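Local coordinates for glycosyl hydrolases family 2, sugar binding domain protein (Bacteroides uniformis str. 3978 T3 ii, PDB 6D1P), which probably hydrolyses O-glycosidic bonds as a beta-glucuronidase of glycoside hydrolase family 2 from a human gut bacterium, at residues A[246-251]-A[280-285]; A[345-350]-A[376-381]; A[401-406]-A[448-453]; A[464-469]-A[479-484]. All blocks are in the same frame, centred on the assembly; numbering follows the deposited sequence.

Contact 1. Residues A[246-251]-A[280-285]; sequences FSPEGK and SPALYT
Phe246 and Thr285 form an antiparallel hydrogen-bonded pair, their CA atoms 5.0 Å apart, in which Phe246 N gives to Thr285 O at 2.8 Å and Thr285 N returns a bond to Phe246 O at 3.0 Å. The pair sits where strands 240-246 and 284-292 meet, inside the four-stranded antiparallel sheet of the beta domain that precedes the barrel in family 2 glycoside hydrolases. Beyond it the first chain leaves the sheet by a type I turn from Ser247 to Gly250 that leads back into strand 252-259; the bond from Ser247 N to Lys251 O, 2.7 Å long, closes that loop.

On the sheet face that carries Phe246 and Thr285, the threonine methyl CG2 lies 4.1 Å from ring atom CD2 of the phenylalanine, a light apolar touch. Pro248 and Tyr284 make the more intimate meeting. The proline CD stands over the middle of the tyrosine ring, 3.5 Å from its centroid and only 4° off the ring normal, a well-centred CH-pi contact. Tyr284 CG lies opposite its own carbonyl carbon (chi1 -76°), which carries the ring to where Pro248 of the turn can lie over one face. The far end of that ring is fixed elsewhere, since Tyr284 OH is hydrogen-bonded to the backbone N of Gln274 and the ring meets Phe305 edge-to-face. The proline also leans on Ala282, CG to CB 4.2 Å. Closer to the backbone, Pro248 CA makes a CA-H...O contact with Leu283 O at 3.2 Å, bent to 121° at the hydrogen.

Contact 2. Residues A[345-350]-A[376-381]; sequences MMRTEM and CDELGL
Met350 and Arg347 carry two very different halves of this contact between helices 343-356 and 370-379, successive helices of the TIM-barrel domain. The tight half belongs to Met350. Its chain is bent at chi2 (-51°) and again at chi3, which brings the methyl CE up against Cys376 and Leu381. There Met350 CE rests 3.6 Å from Leu381 CD1 and 3.8 Å from Cys376 SG, so that one methyl touches both a side chain of the helix and one just past its end. Nearer the backbone, Met350 CB packs on Leu379 CD1 at 3.8 Å. Met350, Cys376 and Leu381 are all buried, and Leu375 adds further apolar surface against both Met350 and Arg347.

The solvent side is polar and rests on a single pair. Arg347 reaches across with NH2 to Glu378, an exposed residue, and meets OE2 at 3.0 Å in a nearly straight bond (172°) that lies in the guanidinium plane and uses the syn lone pair of OE2. A weak second bond runs from Arg347 NH2 to Glu378 OE1 at 3.1 Å. Both bonds come from NH2, so this is a one-nitrogen grip and not the side-by-side pairing of two nitrogens with two oxygens; the two flat groups are turned 42° from each other. Replacing Arg347 by a leucine would probably leave the carboxylate of Glu378 without its charge mate across the helix pair.

Just past the second helix, Gly380 is the first residue to leave helical angles, with positive phi. Cys376 O accepts there from both Gly380 N and Leu381 N, each at 3.0 Å, from opposite faces of its carbonyl plane.

Contact 3. Residues A[401-406]-A[448-453]; sequences NQARRM and GELHDL
Arg404 and Glu449 join two helices of the TIM-barrel domain, 397-414 and 440-457, whose short segments run nearly parallel, 21° apart with 10.8 Å between axes. The arginine chain is extended from CG to NE and presents the side of its guanidinium to the carboxylate, so NE and NH2 each take a different oxygen. The straighter bond is Arg404 NH2 to Glu449 OE1, 3.0 Å and 173°, in the guanidinium plane and on the syn lone pair of OE1. Arg404 NE approaches Glu449 OE2 at 2.5 Å, from above the carboxylate plane; a separation so short is best read as a close pairing of uncertain exact length. NH2 also makes a weak bond to OE2. The guanidinium and carboxylate planes are 27° apart, so the fork is twisted and not coplanar.

The third nitrogen is used within its own helix: Arg404 NH1 gives to Asn401 OD1, one turn earlier, at 2.9 Å. That donor sits well above the amide carbonyl plane and therefore off its lone pairs. Glu397 adds a long, weak ion pair to the same NH1. The backbone Arg404 O accepts from Thr408 OG1.

Below this polar layer the contact is apolar and loose. Leu453 CD2 comes to 4.1 Å from Arg404 CB, and Leu450 CD1 to 4.5 Å from Ala403 CB, while Phe446 packs on Ala403 and Arg404.

Every guanidinium nitrogen thus has an acceptor, and both carboxylate oxygens have a donor; the charge of Arg404 is probably largely balanced by Glu449, and bonds from all three nitrogens, to Glu449 and Asn401, should restrict rotation of the guanidinium.

Contact 4. Residues A[464-469]-A[479-484]; sequences AIRRCE and SPTIWA. With SCN (thiocyanate ion), chain I.
Arg466 reaches Trp483 and Thr481 with its NH2. Trp483 NE1 is 3.4 Å from Arg466 NH2, which lies at the ring's edge with the guanidinium and ring planes 84° apart; both atoms are donors, so this is packing and not a bond. Water 1 supplies the link instead, accepting from Arg466 NH2 at 3.1 Å and from Ile482 N at 2.8 Å. Alongside, the Arg467 chain lies against Thr481, CG to CG2 3.7 Å, while Thr481 OG1 gives a weak bond to the thiocyanate N.

Next outward, backbone bonds of a parallel pairing, Arg466 beside Ser479, set the register: Arg467 N to Ser479 O at 2.8 Å and Ser479 N to Ile465 O at 3.2 Å. The chain of Arg466 leaves with CG opposite the backbone N (chi1 -174°) and runs extended to NE, placing its head where NH1 forms a salt bridge with Glu428 and NE bonds to Ala511 O. Putting a leucine at Arg466 would probably cost Glu428 that salt bridge and water 1 one of its two donors. Asp430 similarly holds Arg467 NH2.

Glycerol, probably from the crystallisation liquor like the thiocyanate, lies beside Arg466 and Trp483, consistent with a pocket at the C-terminal ends of parallel strands, where TIM-barrel glycosidases carry their active site.

Overall arrangement
Contacts 2, 3 and 4 all belong to the TIM-barrel domain, while contact 1 lies in the beta domain before it. Contacts 1 and 2, their centres 18 Å apart, touch directly: Pro281 CG comes to 3.2 Å from Glu378 O, so the loop leading into strand 284-292 packs on the helix end and joins the two domains. Contacts 3 and 4 are 20 Å apart between centres and about 6 Å between nearest atoms, and helix 440-457 is followed in the chain by strand 462-466. Contact 4 borders the probable active-site pocket; the centre of contact 2 is about 26 Å from that of contact 4. The centre of contact 1 is about 37 Å from that of contact 4, so it is remote from the pocket.

Contact 1. Residues A[246-251]-A[280-285]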
# COMPACT_ATOMS: atom_id res chain seq x y z
N PHE A 246 -14.53 -3.06 -49.96
CA PHE A 246 -13.32 -3.48 -50.67
C PHE A 246 -13.00 -4.94 -50.40
O PHE A 246 -13.16 -5.42 -49.27
CB PHE A 246 -12.13 -2.62 -50.27
CG PHE A 246 -12.32 -1.16 -50.56
CD1 PHE A 246 -11.96 -0.63 -51.80
CD2 PHE A 246 -12.87 -0.31 -49.61
CE1 PHE A 246 -12.14 0.71 -52.07
CE2 PHE A 246 -13.05 1.03 -49.87
CZ PHE A 246 -12.68 1.55 -51.10
N SER A 247 -12.51 -5.63 -51.43
CA SER A 247 -12.14 -7.04 -51.32
C SER A 247 -10.90 -7.19 -50.44
O SER A 247 -10.24 -6.21 -50.11
CB SER A 247 -11.87 -7.62 -52.71
OG SER A 247 -10.60 -7.21 -53.17
N PRO A 248 -10.56 -8.43 -50.05
CA PRO A 248 -9.30 -8.65 -49.32
C PRO A 248 -8.06 -8.29 -50.14
O PRO A 248 -6.93 -8.46 -49.67
CB PRO A 248 -9.33 -10.15 -48.98
CG PRO A 248 -10.55 -10.71 -49.64
CD PRO A 248 -11.47 -9.58 -49.93
N GLU A 249 -8.26 -7.80 -51.37
CA GLU A 249 -7.18 -7.33 -52.23
C GLU A 249 -7.18 -5.83 -52.42
O GLU A 249 -6.28 -5.30 -53.08
CB GLU A 249 -7.28 -8.01 -53.59
CG GLU A 249 -7.88 -9.38 -53.51
CD GLU A 249 -6.87 -10.38 -53.05
OE1 GLU A 249 -5.72 -9.97 -52.79
OE2 GLU A 249 -7.23 -11.57 -52.95
N GLY A 250 -8.16 -5.12 -51.87
CA GLY A 250 -8.24 -3.69 -52.06
C GLY A 250 -9.14 -3.28 -53.19
O GLY A 250 -9.35 -2.07 -53.39
N LYS A 251 -9.69 -4.24 -53.92
CA LYS A 251 -10.51 -3.96 -55.09
C LYS A 251 -11.95 -3.74 -54.66
O LYS A 251 -12.51 -4.55 -53.93
CB LYS A 251 -10.42 -5.10 -56.11
CG LYS A 251 -9.14 -5.12 -56.95
CD LYS A 251 -7.99 -5.84 -56.25
CE LYS A 251 -6.63 -5.49 -56.88
NZ LYS A 251 -6.23 -4.10 -56.49
N SER A 280 -7.02 -19.46 -43.53
CA SER A 280 -7.03 -18.43 -44.57
C SER A 280 -7.89 -17.26 -44.11
O SER A 280 -9.07 -17.15 -44.47
CB SER A 280 -7.52 -19.02 -45.90
OG SER A 280 -7.68 -18.03 -46.90
N PRO A 281 -7.33 -16.35 -43.31
CA PRO A 281 -8.14 -15.27 -42.71
C PRO A 281 -8.39 -14.11 -43.67
O PRO A 281 -8.02 -12.96 -43.42
CB PRO A 281 -7.31 -14.87 -41.49
CG PRO A 281 -5.90 -15.16 -41.88
CD PRO A 281 -5.96 -16.39 -42.76
N ALA A 282 -9.04 -14.41 -44.79
CA ALA A 282 -9.42 -13.36 -45.73
C ALA A 282 -10.39 -12.39 -45.08
O ALA A 282 -11.47 -12.79 -44.62
CB ALA A 282 -10.03 -13.98 -46.99
N LEU A 283 -10.03 -11.12 -45.07
CA LEU A 283 -10.83 -10.07 -44.48
C LEU A 283 -11.26 -9.09 -45.56
O LEU A 283 -10.43 -8.64 -46.36
CB LEU A 283 -10.06 -9.33 -43.40
CG LEU A 283 -9.79 -10.05 -42.08
CD1 LEU A 283 -8.81 -9.24 -41.21
CD2 LEU A 283 -11.11 -10.25 -41.37
N TYR A 284 -12.55 -8.77 -45.59
CA TYR A 284 -13.09 -7.69 -46.39
C TYR A 284 -13.06 -6.40 -45.58
O TYR A 284 -12.90 -6.41 -44.36
CB TYR A 284 -14.52 -7.99 -46.83
CG TYR A 284 -14.66 -9.00 -47.95
CD1 TYR A 284 -14.35 -10.34 -47.74
CD2 TYR A 284 -15.11 -8.61 -49.21
CE1 TYR A 284 -14.48 -11.26 -48.74
CE2 TYR A 284 -15.24 -9.54 -50.23
CZ TYR A 284 -14.93 -10.86 -49.99
OH TYR A 284 -15.05 -11.80 -51.00
N THR A 285 -13.24 -5.28 -46.28
CA THR A 285 -13.23 -3.98 -45.65
C THR A 285 -14.47 -3.20 -46.07
O THR A 285 -14.92 -3.29 -47.21
CB THR A 285 -11.97 -3.18 -46.01
OG1 THR A 285 -10.91 -3.58 -45.13
CG2 THR A 285 -12.19 -1.68 -45.85

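Contact 2. Residues A[345-350]-A[376-381]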
# COMPACT_ATOMS: atom_id res chain seq x y z
N MET A 345 3.40 -5.73 -27.46
CA MET A 345 3.41 -6.96 -26.67
C MET A 345 2.33 -7.93 -27.14
O MET A 345 2.56 -9.14 -27.20
CB MET A 345 3.25 -6.64 -25.19
CG MET A 345 4.50 -6.06 -24.60
SD MET A 345 4.19 -5.29 -23.01
CE MET A 345 3.95 -6.73 -21.98
N MET A 346 1.15 -7.42 -27.47
CA MET A 346 0.07 -8.28 -27.90
C MET A 346 0.37 -8.92 -29.26
O MET A 346 0.08 -10.11 -29.46
CB MET A 346 -1.24 -7.50 -27.94
CG MET A 346 -1.63 -6.89 -26.59
SD MET A 346 -3.26 -6.09 -26.68
CE MET A 346 -2.97 -4.58 -25.74
N ARG A 347 0.98 -8.17 -30.18
CA ARG A 347 1.41 -8.74 -31.47
C ARG A 347 2.35 -9.91 -31.25
O ARG A 347 2.16 -10.99 -31.82
CB ARG A 347 2.11 -7.69 -32.32
CG ARG A 347 1.20 -6.76 -33.07
CD ARG A 347 1.82 -6.34 -34.39
NE ARG A 347 0.76 -6.10 -35.36
CZ ARG A 347 0.30 -7.01 -36.23
NH1 ARG A 347 0.84 -8.23 -36.28
NH2 ARG A 347 -0.67 -6.67 -37.06
N THR A 348 3.40 -9.69 -30.46
CA THR A 348 4.37 -10.74 -30.20
C THR A 348 3.69 -12.00 -29.67
O THR A 348 3.99 -13.11 -30.12
CB THR A 348 5.41 -10.23 -29.19
OG1 THR A 348 6.17 -9.18 -29.80
CG2 THR A 348 6.33 -11.36 -28.76
N GLU A 349 2.75 -11.83 -28.73
CA GLU A 349 2.16 -12.99 -28.06
C GLU A 349 1.19 -13.72 -28.98
O GLU A 349 1.22 -14.95 -29.07
CB GLU A 349 1.46 -12.55 -26.78
CG GLU A 349 0.56 -13.61 -26.14
CD GLU A 349 -0.22 -13.05 -24.94
OE1 GLU A 349 -0.04 -11.84 -24.64
OE2 GLU A 349 -1.02 -13.80 -24.32
N MET A 350 0.32 -12.98 -29.66
CA MET A 350 -0.63 -13.62 -30.57
C MET A 350 0.11 -14.37 -31.68
O MET A 350 -0.25 -15.51 -32.01
CB MET A 350 -1.60 -12.58 -31.13
CG MET A 350 -2.42 -11.85 -30.06
SD MET A 350 -3.24 -12.98 -28.91
CE MET A 350 -4.31 -13.89 -30.02
N CYS A 376 -6.85 -11.66 -33.89
CA CYS A 376 -7.50 -12.94 -34.17
C CYS A 376 -8.11 -12.93 -35.57
O CYS A 376 -7.93 -13.88 -36.35
CB CYS A 376 -8.55 -13.24 -33.10
SG CYS A 376 -7.82 -13.62 -31.48
N ASP A 377 -8.81 -11.85 -35.92
CA ASP A 377 -9.26 -11.67 -37.30
C ASP A 377 -8.11 -11.81 -38.29
O ASP A 377 -8.27 -12.44 -39.35
CB ASP A 377 -9.91 -10.30 -37.44
CG ASP A 377 -11.28 -10.25 -36.81
OD1 ASP A 377 -11.74 -11.28 -36.30
OD2 ASP A 377 -11.91 -9.17 -36.81
N GLU A 378 -6.94 -11.25 -37.97
CA GLU A 378 -5.88 -11.11 -38.96
C GLU A 378 -4.99 -12.35 -39.06
O GLU A 378 -4.63 -12.77 -40.16
CB GLU A 378 -5.06 -9.87 -38.63
CG GLU A 378 -3.78 -9.73 -39.42
CD GLU A 378 -2.84 -8.69 -38.79
OE1 GLU A 378 -3.32 -7.69 -38.20
OE2 GLU A 378 -1.60 -8.89 -38.88
N LEU A 379 -4.63 -12.95 -37.93
CA LEU A 379 -3.79 -14.14 -38.00
C LEU A 379 -4.59 -15.40 -38.25
O LEU A 379 -4.04 -16.39 -38.74
CB LEU A 379 -3.01 -14.31 -36.70
CG LEU A 379 -2.19 -13.11 -36.25
CD1 LEU A 379 -1.55 -13.38 -34.87
CD2 LEU A 379 -1.14 -12.76 -37.30
N GLY A 380 -5.86 -15.40 -37.90
CA GLY A 380 -6.65 -16.60 -38.09
C GLY A 380 -6.82 -17.39 -36.82
O GLY A 380 -6.25 -18.48 -36.67
N LEU A 381 -7.61 -16.85 -35.90
CA LEU A 381 -7.92 -17.52 -34.64
C LEU A 381 -9.40 -17.32 -34.37
O LEU A 381 -9.86 -16.18 -34.27
CB LEU A 381 -7.10 -16.95 -33.48
CG LEU A 381 -5.59 -17.21 -33.52
CD1 LEU A 381 -4.90 -16.58 -32.30
CD2 LEU A 381 -5.30 -18.70 -33.58

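Contact 3. Residues A[401-406]-A[448-453]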
# COMPACT_ATOMS: atom_id res chain seq x y z
N ASN A 401 -27.43 -5.70 -13.40
CA ASN A 401 -27.35 -4.70 -14.45
C ASN A 401 -25.96 -4.62 -15.04
O ASN A 401 -25.81 -4.33 -16.22
CB ASN A 401 -27.79 -3.34 -13.92
CG ASN A 401 -29.29 -3.15 -14.03
OD1 ASN A 401 -29.95 -3.78 -14.87
ND2 ASN A 401 -29.85 -2.29 -13.18
N GLN A 402 -24.93 -4.83 -14.22
CA GLN A 402 -23.58 -4.80 -14.78
C GLN A 402 -23.38 -5.96 -15.75
O GLN A 402 -22.79 -5.78 -16.82
CB GLN A 402 -22.52 -4.83 -13.66
CG GLN A 402 -21.09 -4.93 -14.24
CD GLN A 402 -20.00 -5.13 -13.19
OE1 GLN A 402 -20.28 -5.29 -12.00
NE2 GLN A 402 -18.75 -5.09 -13.64
N ALA A 403 -23.90 -7.13 -15.43
CA ALA A 403 -23.79 -8.26 -16.34
C ALA A 403 -24.57 -8.01 -17.63
O ALA A 403 -24.06 -8.25 -18.74
CB ALA A 403 -24.27 -9.54 -15.66
N ARG A 404 -25.80 -7.49 -17.52
CA ARG A 404 -26.55 -7.15 -18.73
C ARG A 404 -25.82 -6.09 -19.53
O ARG A 404 -25.75 -6.16 -20.77
CB ARG A 404 -27.95 -6.65 -18.38
CG ARG A 404 -28.80 -7.61 -17.59
CD ARG A 404 -30.05 -6.89 -17.09
NE ARG A 404 -30.96 -7.77 -16.37
CZ ARG A 404 -31.35 -7.58 -15.11
NH1 ARG A 404 -30.93 -6.52 -14.40
NH2 ARG A 404 -32.20 -8.44 -14.55
N ARG A 405 -25.25 -5.09 -18.85
CA ARG A 405 -24.54 -4.03 -19.55
C ARG A 405 -23.28 -4.56 -20.23
O ARG A 405 -22.99 -4.19 -21.37
CB ARG A 405 -24.19 -2.90 -18.58
CG ARG A 405 -23.57 -1.69 -19.24
CD ARG A 405 -23.44 -0.55 -18.22
NE ARG A 405 -22.49 -0.86 -17.15
CZ ARG A 405 -22.84 -1.11 -15.89
NH1 ARG A 405 -24.12 -1.07 -15.54
NH2 ARG A 405 -21.91 -1.37 -14.96
N MET A 406 -22.51 -5.40 -19.54
CA MET A 406 -21.26 -5.85 -20.15
C MET A 406 -21.53 -6.84 -21.28
O MET A 406 -20.85 -6.80 -22.32
CB MET A 406 -20.33 -6.43 -19.09
CG MET A 406 -19.84 -5.35 -18.11
SD MET A 406 -18.57 -5.89 -16.93
CE MET A 406 -17.08 -5.84 -17.93
N GLY A 448 -30.86 -17.65 -17.89
CA GLY A 448 -31.78 -17.73 -19.02
C GLY A 448 -32.10 -16.37 -19.60
O GLY A 448 -32.28 -16.23 -20.81
N GLU A 449 -32.19 -15.34 -18.74
CA GLU A 449 -32.36 -13.98 -19.24
C GLU A 449 -31.17 -13.55 -20.09
O GLU A 449 -31.34 -12.92 -21.14
CB GLU A 449 -32.55 -13.01 -18.07
CG GLU A 449 -32.61 -11.54 -18.51
CD GLU A 449 -32.67 -10.52 -17.36
OE1 GLU A 449 -32.95 -10.89 -16.20
OE2 GLU A 449 -32.45 -9.33 -17.64
N LEU A 450 -29.95 -13.87 -19.64
CA LEU A 450 -28.75 -13.49 -20.38
C LEU A 450 -28.68 -14.23 -21.71
O LEU A 450 -28.34 -13.63 -22.73
CB LEU A 450 -27.49 -13.76 -19.54
CG LEU A 450 -27.23 -12.80 -18.37
CD1 LEU A 450 -25.98 -13.22 -17.56
CD2 LEU A 450 -27.07 -11.35 -18.85
N HIS A 451 -29.01 -15.52 -21.73
CA HIS A 451 -29.02 -16.24 -23.00
C HIS A 451 -29.98 -15.60 -24.00
O HIS A 451 -29.63 -15.41 -25.17
CB HIS A 451 -29.38 -17.71 -22.79
CG HIS A 451 -29.68 -18.44 -24.06
ND1 HIS A 451 -28.70 -19.00 -24.84
CD2 HIS A 451 -30.85 -18.68 -24.69
CE1 HIS A 451 -29.26 -19.57 -25.89
NE2 HIS A 451 -30.57 -19.39 -25.82
N ASP A 452 -31.18 -15.23 -23.54
CA ASP A 452 -32.15 -14.60 -24.43
C ASP A 452 -31.67 -13.23 -24.88
O ASP A 452 -31.91 -12.83 -26.03
CB ASP A 452 -33.51 -14.48 -23.73
CG ASP A 452 -34.14 -15.81 -23.47
OD1 ASP A 452 -33.88 -16.74 -24.23
OD2 ASP A 452 -34.90 -15.94 -22.49
N LEU A 453 -31.00 -12.50 -23.99
CA LEU A 453 -30.49 -11.18 -24.35
C LEU A 453 -29.45 -11.29 -25.46
O LEU A 453 -29.48 -10.52 -26.43
CB LEU A 453 -29.91 -10.48 -23.12
CG LEU A 453 -29.28 -9.09 -23.27
CD1 LEU A 453 -30.24 -8.17 -23.97
CD2 LEU A 453 -28.86 -8.48 -21.91

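Contact 4. Residues A[464-469]-A[479-484]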
# COMPACT_ATOMS: atom_id res chain seq x y z
N ALA A 464 -22.41 -19.77 -24.95
CA ALA A 464 -21.76 -20.84 -24.21
C ALA A 464 -21.68 -20.44 -22.73
O ALA A 464 -21.79 -19.26 -22.38
CB ALA A 464 -20.36 -21.14 -24.77
N ILE A 465 -21.50 -21.45 -21.86
CA ILE A 465 -20.96 -21.25 -20.51
C ILE A 465 -20.06 -22.43 -20.18
O ILE A 465 -20.02 -23.42 -20.91
CB ILE A 465 -22.04 -21.11 -19.41
CG1 ILE A 465 -22.88 -22.38 -19.33
CG2 ILE A 465 -22.86 -19.83 -19.61
CD1 ILE A 465 -23.98 -22.36 -18.26
N ARG A 466 -19.37 -22.33 -19.05
CA ARG A 466 -18.47 -23.37 -18.57
C ARG A 466 -18.79 -23.72 -17.12
O ARG A 466 -18.88 -22.83 -16.27
CB ARG A 466 -16.99 -22.96 -18.68
CG ARG A 466 -16.05 -24.12 -18.31
CD ARG A 466 -14.57 -23.81 -18.25
NE ARG A 466 -13.90 -24.93 -17.59
CZ ARG A 466 -13.72 -25.01 -16.27
NH1 ARG A 466 -14.12 -24.00 -15.51
NH2 ARG A 466 -13.14 -26.07 -15.73
N ARG A 467 -18.97 -25.02 -16.85
CA ARG A 467 -19.09 -25.58 -15.50
C ARG A 467 -20.23 -24.92 -14.72
O ARG A 467 -20.02 -24.11 -13.82
CB ARG A 467 -17.78 -25.44 -14.72
CG ARG A 467 -17.62 -26.52 -13.68
CD ARG A 467 -16.56 -26.19 -12.66
NE ARG A 467 -17.14 -25.48 -11.52
CZ ARG A 467 -16.53 -25.36 -10.34
NH1 ARG A 467 -15.33 -25.89 -10.19
NH2 ARG A 467 -17.12 -24.73 -9.32
N CYS A 468 -21.45 -25.31 -15.09
CA CYS A 468 -22.63 -25.01 -14.27
C CYS A 468 -23.69 -26.02 -14.69
O CYS A 468 -24.52 -25.74 -15.56
CB CYS A 468 -23.12 -23.59 -14.43
SG CYS A 468 -24.47 -23.21 -13.24
N GLU A 469 -23.65 -27.20 -14.07
CA GLU A 469 -24.45 -28.31 -14.57
C GLU A 469 -25.94 -28.00 -14.53
O GLU A 469 -26.67 -28.38 -15.44
CB GLU A 469 -24.15 -29.59 -13.79
CG GLU A 469 -22.75 -30.15 -14.04
CD GLU A 469 -22.44 -30.44 -15.52
OE1 GLU A 469 -21.40 -29.93 -16.02
OE2 GLU A 469 -23.21 -31.20 -16.17
N SER A 479 -19.61 -26.47 -21.81
CA SER A 479 -18.38 -27.10 -21.38
C SER A 479 -18.52 -27.53 -19.93
O SER A 479 -18.83 -26.69 -19.07
CB SER A 479 -17.19 -26.13 -21.51
OG SER A 479 -16.01 -26.74 -21.02
N PRO A 480 -18.31 -28.80 -19.60
CA PRO A 480 -18.20 -29.16 -18.18
C PRO A 480 -16.77 -28.96 -17.72
O PRO A 480 -15.99 -28.35 -18.45
CB PRO A 480 -18.60 -30.63 -18.16
CG PRO A 480 -18.11 -31.14 -19.53
CD PRO A 480 -18.28 -29.98 -20.49
N THR A 481 -16.40 -29.46 -16.54
CA THR A 481 -15.03 -29.38 -16.07
C THR A 481 -14.41 -30.76 -16.24
O THR A 481 -14.93 -31.73 -15.70
CB THR A 481 -14.93 -28.87 -14.62
OG1 THR A 481 -13.57 -28.92 -14.17
CG2 THR A 481 -15.78 -29.69 -13.67
N ILE A 482 -13.31 -30.84 -17.00
CA ILE A 482 -12.65 -32.12 -17.28
C ILE A 482 -11.14 -31.91 -17.34
O ILE A 482 -10.62 -31.34 -18.31
CB ILE A 482 -13.15 -32.77 -18.59
CG1 ILE A 482 -14.62 -33.15 -18.48
CG2 ILE A 482 -12.30 -33.99 -18.91
CD1 ILE A 482 -15.23 -33.63 -19.82
N TRP A 483 -10.44 -32.43 -16.34
CA TRP A 483 -9.00 -32.23 -16.16
C TRP A 483 -8.34 -33.57 -15.89
O TRP A 483 -7.69 -33.78 -14.86
CB TRP A 483 -8.70 -31.28 -14.99
CG TRP A 483 -9.08 -29.86 -15.23
CD1 TRP A 483 -10.33 -29.32 -15.17
CD2 TRP A 483 -8.19 -28.79 -15.57
NE1 TRP A 483 -10.27 -27.96 -15.45
CE2 TRP A 483 -8.96 -27.62 -15.69
CE3 TRP A 483 -6.80 -28.71 -15.78
CZ2 TRP A 483 -8.41 -26.39 -16.03
CZ3 TRP A 483 -6.25 -27.49 -16.12
CH2 TRP A 483 -7.05 -26.34 -16.23
N ALA A 484 -8.52 -34.50 -16.84
CA ALA A 484 -7.93 -35.82 -16.76
C ALA A 484 -6.46 -35.73 -16.40
O ALA A 484 -5.70 -35.02 -17.06
CB ALA A 484 -8.09 -36.55 -18.10
S SCN I . -11.39 -33.91 -13.60
C SCN I . -12.35 -32.64 -12.81
N SCN I . -12.83 -31.66 -12.36
O HOH W 1 -12.90 -28.20 -17.94
O HOH W 2 -19.08 -30.25 -15.06